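Side-chain contact in acyl-CoA dehydrogenase domain protein Tcur3483 (Thermomonospora curvata, PDB 6WY9), which binds FAD and, as a member of the acyl-CoA dehydrogenase family, probably oxidises a carbon-carbon single bond of its substrate: residues Lys129-Gly134 with Ile140-Gly145. Numbering follows the deposited sequence.
Sequences KKYLPG and IVFAIG. With FDA (dihydroflavine-adenine dinucleotide), chain C.
Phe142 points one edge at the ring of Tyr131: the rings form an offset edge-to-face pair, with centroids 5.6 Å apart and planes at 63°. Phe142 CZ leads, lying 3.6 Å from CD1 of Tyr131, and an aromatic suits this place because its C-H edge can meet the pi system of a second ring. Beside this pair, Ile140 packs against the helix backbone. With CG1 anti to its own carbonyl carbon (chi1 -64°), the long branch reaches the helix, and Ile140 CD1 rests 3.5 Å from both Tyr131 O and Gly134 CA. A glycine suits position Gly134, since a CB there would collide with that methyl as it now lies. The same two residues are joined through their backbones, Ile140 N donating to Gly134 O at 2.9 Å; the bond is bent (141° at the hydrogen), the donor standing well above the carbonyl plane.

Around the ring pair, the aliphatic part of Lys130 lies over one face of Tyr131, Lys130 CG sitting 3.7 Å above the plane of the Tyr131 ring, over its centre, while Tyr186 adds a second edge-to-face partner. Were Tyr131 an alanine, the edge of Phe142 would probably lose the ring it meets here and a gap would open beneath the Lys130 chain, though Tyr186 would still lie beside Phe142.

Beyond Phe142, the strand reaches the cofactor, where Ile144 O accepts a 2.8 Å hydrogen bond from flavin N3. The contact thus joins the end of helix 125-136 to strand 142-145, which pairs in parallel with strand 186-192, while helix 109-122 touches Tyr131 through Leu119 and Ile144 through Val110.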
ATOM      1  N   LYS A 129      25.786 -40.617 -12.575  1.00 90.27           N
ATOM      2  CA  LYS A 129      26.172 -41.770 -11.776  1.00 92.97           C
ATOM      3  C   LYS A 129      27.029 -41.364 -10.580  1.00 90.96           C
ATOM      4  O   LYS A 129      26.908 -41.956  -9.500  1.00 91.94           O
ATOM      5  CB  LYS A 129      26.899 -42.795 -12.654  1.00 96.69           C
ATOM      6  CG  LYS A 129      26.106 -43.268 -13.885  1.00100.32           C
ATOM      7  CD  LYS A 129      24.796 -43.991 -13.544  1.00104.15           C
ATOM      8  CE  LYS A 129      23.591 -43.032 -13.603  1.00102.57           C
ATOM      9  NZ  LYS A 129      22.318 -43.596 -13.044  1.00104.79           N
ATOM     10  N   LYS A 130      27.873 -40.348 -10.741  1.00 87.72           N
ATOM     11  CA  LYS A 130      28.743 -39.930  -9.646  1.00 85.73           C
ATOM     12  C   LYS A 130      27.979 -39.214  -8.534  1.00 82.38           C
ATOM     13  O   LYS A 130      28.343 -39.349  -7.360  1.00 80.63           O
ATOM     14  CB  LYS A 130      29.854 -39.030 -10.201  1.00 83.41           C
ATOM     15  CG  LYS A 130      30.743 -38.312  -9.184  1.00 80.68           C
ATOM     16  CD  LYS A 130      32.063 -37.866  -9.871  1.00 81.47           C
ATOM     17  CE  LYS A 130      32.809 -36.729  -9.145  1.00 79.60           C
ATOM     18  NZ  LYS A 130      33.378 -37.089  -7.807  1.00 81.24           N
ATOM     19  N   TYR A 131      26.940 -38.443  -8.876  1.00 81.17           N
ATOM     20  CA  TYR A 131      26.322 -37.499  -7.947  1.00 78.69           C
ATOM     21  C   TYR A 131      24.933 -37.916  -7.489  1.00 80.22           C
ATOM     22  O   TYR A 131      24.635 -37.826  -6.297  1.00 80.26           O
ATOM     23  CB  TYR A 131      26.254 -36.080  -8.561  1.00 75.99           C
ATOM     24  CG  TYR A 131      27.628 -35.481  -8.781  1.00 75.48           C
ATOM     25  CD1 TYR A 131      28.392 -35.024  -7.712  1.00 73.48           C
ATOM     26  CD2 TYR A 131      28.185 -35.431 -10.055  1.00 77.97           C
ATOM     27  CE1 TYR A 131      29.665 -34.520  -7.910  1.00 73.69           C
ATOM     28  CE2 TYR A 131      29.462 -34.925 -10.265  1.00 78.22           C
ATOM     29  CZ  TYR A 131      30.193 -34.472  -9.192  1.00 76.88           C
ATOM     30  OH  TYR A 131      31.452 -33.984  -9.414  1.00 78.28           O
ATOM     31  N   LEU A 132      24.061 -38.347  -8.398  1.00 80.85           N
ATOM     32  CA  LEU A 132      22.666 -38.529  -8.006  1.00 79.12           C
ATOM     33  C   LEU A 132      22.497 -39.571  -6.911  1.00 80.10           C
ATOM     34  O   LEU A 132      21.727 -39.311  -5.970  1.00 78.35           O
ATOM     35  CB  LEU A 132      21.807 -38.878  -9.225  1.00 80.56           C
ATOM     36  CG  LEU A 132      21.665 -37.738 -10.231  1.00 77.07           C
ATOM     37  CD1 LEU A 132      20.567 -38.088 -11.217  1.00 78.98           C
ATOM     38  CD2 LEU A 132      21.355 -36.437  -9.526  1.00 70.98           C
ATOM     39  N   PRO A 133      23.191 -40.712  -6.928  1.00 82.51           N
ATOM     40  CA  PRO A 133      22.955 -41.696  -5.855  1.00 85.56           C
ATOM     41  C   PRO A 133      23.309 -41.152  -4.479  1.00 84.22           C
ATOM     42  O   PRO A 133      22.568 -41.379  -3.511  1.00 85.87           O
ATOM     43  CB  PRO A 133      23.842 -42.889  -6.263  1.00 87.58           C
ATOM     44  CG  PRO A 133      24.149 -42.670  -7.728  1.00 86.81           C
ATOM     45  CD  PRO A 133      24.228 -41.172  -7.877  1.00 83.62           C
ATOM     46  N   GLY A 134      24.419 -40.419  -4.371  1.00 81.81           N
ATOM     47  CA  GLY A 134      24.821 -39.869  -3.092  1.00 79.70           C
ATOM     48  C   GLY A 134      23.924 -38.738  -2.656  1.00 77.41           C
ATOM     49  O   GLY A 134      23.707 -38.537  -1.457  1.00 77.54           O
ATOM     50  N   ILE A 140      25.632 -36.646  -0.295  1.00 71.18           N
ATOM     51  CA  ILE A 140      26.227 -35.538  -1.030  1.00 67.68           C
ATOM     52  C   ILE A 140      25.332 -34.320  -0.884  1.00 64.79           C
ATOM     53  O   ILE A 140      24.138 -34.381  -1.210  1.00 64.92           O
ATOM     54  CB  ILE A 140      26.412 -35.860  -2.518  1.00 69.01           C
ATOM     55  CG1 ILE A 140      27.392 -37.008  -2.712  1.00 71.64           C
ATOM     56  CG2 ILE A 140      26.903 -34.604  -3.256  1.00 66.50           C
ATOM     57  CD1 ILE A 140      27.288 -37.617  -4.078  1.00 73.45           C
ATOM     58  N   VAL A 141      25.911 -33.215  -0.428  1.00 61.07           N
ATOM     59  CA  VAL A 141      25.200 -31.944  -0.359  1.00 59.50           C
ATOM     60  C   VAL A 141      25.955 -30.921  -1.194  1.00 57.29           C
ATOM     61  O   VAL A 141      27.191 -30.931  -1.235  1.00 58.73           O
ATOM     62  CB  VAL A 141      25.015 -31.458   1.097  1.00 60.08           C
ATOM     63  CG1 VAL A 141      24.614 -29.962   1.143  1.00 57.63           C
ATOM     64  CG2 VAL A 141      23.958 -32.317   1.823  1.00 62.04           C
ATOM     65  N   PHE A 142      25.202 -30.060  -1.884  1.00 54.52           N
ATOM     66  CA  PHE A 142      25.719 -29.047  -2.788  1.00 51.91           C
ATOM     67  C   PHE A 142      25.454 -27.668  -2.225  1.00 50.80           C
ATOM     68  O   PHE A 142      24.473 -27.458  -1.513  1.00 49.61           O
ATOM     69  CB  PHE A 142      25.062 -29.111  -4.172  1.00 52.95           C
ATOM     70  CG  PHE A 142      25.750 -30.054  -5.151  1.00 57.19           C
ATOM     71  CD1 PHE A 142      25.539 -31.414  -5.077  1.00 60.56           C
ATOM     72  CD2 PHE A 142      26.590 -29.563  -6.163  1.00 58.61           C
ATOM     73  CE1 PHE A 142      26.168 -32.291  -5.980  1.00 63.53           C
ATOM     74  CE2 PHE A 142      27.211 -30.427  -7.069  1.00 61.14           C
ATOM     75  CZ  PHE A 142      26.989 -31.800  -6.967  1.00 64.54           C
ATOM     76  N   ALA A 143      26.301 -26.713  -2.594  1.00 50.56           N
ATOM     77  CA  ALA A 143      26.029 -25.310  -2.331  1.00 49.76           C
ATOM     78  C   ALA A 143      26.095 -24.550  -3.659  1.00 50.34           C
ATOM     79  O   ALA A 143      26.796 -24.960  -4.589  1.00 51.19           O
ATOM     80  CB  ALA A 143      27.014 -24.755  -1.266  1.00 48.73           C
ATOM     81  N   ILE A 144      25.324 -23.461  -3.769  1.00 48.11           N
ATOM     82  CA  ILE A 144      25.213 -22.714  -5.026  1.00 46.66           C
ATOM     83  C   ILE A 144      26.236 -21.584  -5.034  1.00 46.58           C
ATOM     84  O   ILE A 144      26.175 -20.670  -4.197  1.00 44.43           O
ATOM     85  CB  ILE A 144      23.803 -22.131  -5.238  1.00 47.06           C
ATOM     86  CG1 ILE A 144      22.715 -23.207  -5.279  1.00 47.18           C
ATOM     87  CG2 ILE A 144      23.799 -21.367  -6.581  1.00 47.39           C
ATOM     88  CD1 ILE A 144      22.919 -24.228  -6.399  1.00 49.42           C
ATOM     89  N   GLY A 145      27.109 -21.587  -6.032  1.00 46.28           N
ATOM     90  CA  GLY A 145      28.110 -20.545  -6.157  1.00 46.84           C
ATOM     91  C   GLY A 145      27.855 -19.597  -7.316  1.00 47.35           C
ATOM     92  O   GLY A 145      28.519 -19.706  -8.352  1.00 47.84           O
TER
HETATM   93  PA  FDA C 401      22.499  -5.891  -5.582  1.00 36.59           P
HETATM   94  O1A FDA C 401      23.476  -4.878  -5.078  1.00 37.23           O
HETATM   95  O2A FDA C 401      22.674  -6.480  -6.992  1.00 35.31           O
HETATM   96  O5B FDA C 401      20.984  -5.141  -5.680  1.00 38.90           O
HETATM   97  C5B FDA C 401      20.679  -4.634  -4.409  1.00 37.80           C
HETATM   98  C4B FDA C 401      19.259  -4.044  -4.500  1.00 38.75           C
HETATM   99  O4B FDA C 401      19.289  -3.103  -5.676  1.00 38.45           O
HETATM  100  C3B FDA C 401      18.208  -5.065  -4.938  1.00 37.70           C
HETATM  101  O3B FDA C 401      17.628  -5.716  -3.869  1.00 36.38           O
HETATM  102  C2B FDA C 401      17.159  -4.164  -5.567  1.00 38.44           C
HETATM  103  O2B FDA C 401      16.408  -3.348  -4.590  1.00 38.84           O
HETATM  104  C1B FDA C 401      18.004  -3.133  -6.377  1.00 38.35           C
HETATM  105  N9A FDA C 401      18.176  -3.460  -7.791  1.00 38.20           N
HETATM  106  C8A FDA C 401      19.157  -4.270  -8.397  1.00 37.99           C
HETATM  107  N7A FDA C 401      19.049  -4.291  -9.720  1.00 37.47           N
HETATM  108  C5A FDA C 401      17.970  -3.481 -10.002  1.00 36.80           C
HETATM  109  C6A FDA C 401      17.363  -3.145 -11.222  1.00 36.86           C
HETATM  110  N6A FDA C 401      17.826  -3.615 -12.396  1.00 35.35           N
HETATM  111  N1A FDA C 401      16.290  -2.325 -11.247  1.00 36.31           N
HETATM  112  C2A FDA C 401      15.874  -1.894 -10.020  1.00 37.18           C
HETATM  113  N3A FDA C 401      16.343  -2.134  -8.771  1.00 35.39           N
HETATM  114  C4A FDA C 401      17.417  -2.938  -8.810  1.00 37.15           C
HETATM  115  N1  FDA C 401      23.838 -16.384  -3.733  1.00 42.49           N
HETATM  116  C2  FDA C 401      24.508 -17.522  -4.228  1.00 44.16           C
HETATM  117  O2  FDA C 401      25.215 -17.438  -5.256  1.00 45.25           O
HETATM  118  N3  FDA C 401      24.326 -18.700  -3.513  1.00 43.57           N
HETATM  119  C4  FDA C 401      23.539 -18.819  -2.344  1.00 41.87           C
HETATM  120  O4  FDA C 401      23.461 -19.898  -1.772  1.00 40.31           O
HETATM  121  C4X FDA C 401      22.895 -17.608  -1.909  1.00 41.06           C
HETATM  122  N5  FDA C 401      22.102 -17.638  -0.761  1.00 40.82           N
HETATM  123  C5X FDA C 401      21.904 -16.465  -0.084  1.00 38.59           C
HETATM  124  C6  FDA C 401      21.519 -16.461   1.206  1.00 38.91           C
HETATM  125  C7  FDA C 401      21.350 -15.223   1.875  1.00 39.36           C
HETATM  126  C7M FDA C 401      20.949 -15.263   3.236  1.00 39.63           C
HETATM  127  C8  FDA C 401      21.534 -14.043   1.257  1.00 40.08           C
HETATM  128  C8M FDA C 401      21.347 -12.751   1.949  1.00 40.97           C
HETATM  129  C9  FDA C 401      21.898 -14.041  -0.079  1.00 39.73           C
HETATM  130  C9A FDA C 401      22.094 -15.251  -0.736  1.00 39.07           C
HETATM  131  N10 FDA C 401      22.460 -15.272  -2.093  1.00 40.09           N
HETATM  132  C10 FDA C 401      23.058 -16.443  -2.569  1.00 42.37           C
HETATM  133  C1' FDA C 401      22.779 -13.982  -2.769  1.00 40.26           C
HETATM  134  C2' FDA C 401      21.558 -13.413  -3.543  1.00 41.26           C
HETATM  135  O2' FDA C 401      21.321 -14.136  -4.655  1.00 41.20           O
HETATM  136  C3' FDA C 401      21.980 -11.906  -3.855  1.00 40.33           C
HETATM  137  O3' FDA C 401      21.998 -11.134  -2.672  1.00 37.90           O
HETATM  138  C4' FDA C 401      21.066 -11.300  -4.909  1.00 41.52           C
HETATM  139  O4' FDA C 401      21.346 -11.932  -6.110  1.00 43.24           O
HETATM  140  C5' FDA C 401      21.282  -9.762  -4.918  1.00 42.98           C
HETATM  141  O5' FDA C 401      22.606  -9.523  -5.293  1.00 40.99           O
HETATM  142  P   FDA C 401      23.228  -8.337  -4.348  1.00 38.70           P
HETATM  143  O1P FDA C 401      23.072  -8.821  -2.989  1.00 37.94           O
HETATM  144  O2P FDA C 401      24.610  -8.020  -4.898  1.00 40.06           O
HETATM  145  O3P FDA C 401      22.261  -6.992  -4.465  1.00 36.40           O